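Local structure of ABC transporter ATP-binding protein (Sulfolobus tokodaii, 2PJZ) at residues G221-A226 against K236-K241. The protein probably binds and hydrolyses ATP as the nucleotide-binding subunit of an ABC transporter, putatively one for cobalt. Sequence-based numbering, arbitrary orientation.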
loop_
_atom_site.group_PDB
_atom_site.type_symbol
_atom_site.label_atom_id
_atom_site.label_comp_id
_atom_site.label_asym_id
_atom_site.label_seq_id
_atom_site.Cartn_x
_atom_site.Cartn_y
_atom_site.Cartn_z
ATOM N N GLY A 221 20.822 17.506 -3.789
ATOM C CA GLY A 221 22.085 17.353 -3.072
ATOM C C GLY A 221 21.976 16.564 -1.777
ATOM O O GLY A 221 20.883 16.392 -1.234
ATOM N N GLU A 222 23.115 16.089 -1.284
ATOM C CA GLU A 222 23.202 15.446 0.030
ATOM C C GLU A 222 23.468 16.447 1.169
ATOM O O GLU A 222 24.594 16.919 1.317
ATOM C CB GLU A 222 24.278 14.354 0.028
ATOM C CG GLU A 222 24.509 13.731 1.408
ATOM C CD GLU A 222 25.127 12.344 1.359
ATOM O OE1 GLU A 222 25.918 12.050 0.428
ATOM O OE2 GLU A 222 24.822 11.550 2.278
ATOM N N ARG A 223 22.443 16.744 1.970
ATOM C CA ARG A 223 22.553 17.672 3.105
ATOM C C ARG A 223 22.895 16.949 4.393
ATOM O O ARG A 223 22.480 15.809 4.600
ATOM C CB ARG A 223 21.250 18.446 3.309
ATOM C CG ARG A 223 20.812 19.282 2.129
ATOM C CD ARG A 223 21.612 20.573 2.014
ATOM N NE ARG A 223 21.633 21.040 0.625
ATOM C CZ ARG A 223 20.840 21.987 0.128
ATOM N NH1 ARG A 223 19.957 22.607 0.907
ATOM N NH2 ARG A 223 20.932 22.319 -1.157
ATOM N N ASN A 224 23.627 17.634 5.275
ATOM C CA ASN A 224 24.187 17.019 6.491
ATOM C C ASN A 224 23.205 16.486 7.535
ATOM O O ASN A 224 23.376 15.368 8.028
ATOM C CB ASN A 224 25.219 17.944 7.155
ATOM C CG ASN A 224 26.634 17.697 6.643
ATOM O OD1 ASN A 224 26.883 17.706 5.433
ATOM N ND2 ASN A 224 27.568 17.472 7.564
ATOM N N ASP A 225 22.194 17.275 7.883
ATOM C CA ASP A 225 21.262 16.845 8.924
ATOM C C ASP A 225 19.955 16.300 8.338
ATOM O O ASP A 225 18.896 16.388 8.962
ATOM C CB ASP A 225 20.977 18.000 9.897
ATOM C CG ASP A 225 20.307 17.534 11.192
ATOM O OD1 ASP A 225 19.340 18.197 11.632
ATOM O OD2 ASP A 225 20.741 16.507 11.765
ATOM N N ALA A 226 20.036 15.726 7.143
ATOM C CA ALA A 226 18.833 15.274 6.417
ATOM C C ALA A 226 18.078 14.156 7.149
ATOM O O ALA A 226 18.693 13.274 7.730
ATOM C CB ALA A 226 19.211 14.846 5.009
ATOM N N LYS A 236 21.492 13.042 -5.651
ATOM C CA LYS A 236 20.994 12.827 -4.316
ATOM C C LYS A 236 19.961 13.888 -4.071
ATOM O O LYS A 236 20.109 15.021 -4.521
ATOM C CB LYS A 236 22.121 12.893 -3.281
ATOM C CG LYS A 236 23.183 11.805 -3.450
ATOM C CD LYS A 236 23.840 11.476 -2.137
ATOM C CE LYS A 236 24.903 10.406 -2.294
ATOM N NZ LYS A 236 24.340 9.043 -2.219
ATOM N N VAL A 237 18.888 13.499 -3.399
ATOM C CA VAL A 237 17.813 14.405 -3.048
ATOM C C VAL A 237 17.604 14.272 -1.553
ATOM O O VAL A 237 17.348 13.178 -1.044
ATOM C CB VAL A 237 16.495 14.065 -3.804
ATOM C CG1 VAL A 237 15.353 14.854 -3.259
ATOM C CG2 VAL A 237 16.634 14.338 -5.297
ATOM N N SER A 238 17.741 15.380 -0.835
ATOM C CA SER A 238 17.632 15.342 0.615
ATOM C C SER A 238 16.294 15.828 1.100
ATOM O O SER A 238 15.783 16.866 0.649
ATOM C CB SER A 238 18.747 16.157 1.275
ATOM O OG SER A 238 19.995 15.535 1.054
ATOM N N ILE A 239 15.739 15.072 2.051
ATOM C CA ILE A 239 14.561 15.481 2.794
ATOM C C ILE A 239 15.074 16.043 4.128
ATOM O O ILE A 239 15.689 15.317 4.939
ATOM C CB ILE A 239 13.564 14.293 2.968
ATOM C CG1 ILE A 239 13.098 13.799 1.582
ATOM C CG2 ILE A 239 12.388 14.698 3.779
ATOM C CD1 ILE A 239 12.323 12.476 1.592
ATOM N N VAL A 240 14.843 17.345 4.315
ATOM C CA VAL A 240 15.384 18.110 5.451
ATOM C C VAL A 240 14.274 18.729 6.330
ATOM O O VAL A 240 13.231 19.168 5.839
ATOM C CB VAL A 240 16.370 19.204 4.956
ATOM C CG1 VAL A 240 17.542 18.575 4.185
ATOM C CG2 VAL A 240 15.652 20.213 4.070
ATOM N N LYS A 241 14.503 18.754 7.639
ATOM C CA LYS A 241 13.547 19.321 8.577
ATOM C C LYS A 241 13.605 20.853 8.503
ATOM O O LYS A 241 14.683 21.434 8.463
ATOM C CB LYS A 241 13.853 18.836 9.996
ATOM C CG LYS A 241 12.679 18.973 10.920
ATOM C CD LYS A 241 12.804 18.089 12.171
ATOM C CE LYS A 241 11.461 18.007 12.857
ATOM N NZ LYS A 241 10.562 17.063 12.125
HETATM O O HOH W 1 17.052 17.953 8.449
#
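S238 reaches from the middle of strand 235-241 into the loop that leaves strand 216-220, in a small antiparallel sheet of four strands near the C-terminal end of the chain. Strand 235-241 is central there, hydrogen-bonded to strand 216-220 along one edge and to strand 228-232 along the other, and the connection between those two neighbours passes over its face through a type I turn from R223 to A226.

Three hydrogen bonds tie the loop down. G221 N donates to K236 O (2.7 Å), from above the carbonyl plane. The hydroxyl of S238 holds the loop at two further points: OG gives its proton to G221 O at 2.6 Å, in the carbonyl plane and on a lone pair, and accepts from R223 N at 2.9 Å in a nearly straight bond (167°). OG is placed for this by chi1 of -68°, which sets it beside its own backbone N. A water adds a bridge at the far end, donating to D225 O and accepting from K241 N.

Apolar contacts fill in around the serine. CB and CG of R223 lie across CG1 of V240, 3.8 Å away at CB, before the arginine chain bends at chi2 and carries its guanidinium away from the strand. A226 CB rests against S238 CB.

At the other end, E222 and K236 run side by side in the same direction. K236 NZ forms its salt bridge with D231 and stays 4.3 Å from E222 OE1, beyond a salt bridge. The carboxylate of E222 lies instead against the lysine methylenes, OE1 3.3 Å from K236 CE, and E222 CB packs 3.6 Å from K236 CD.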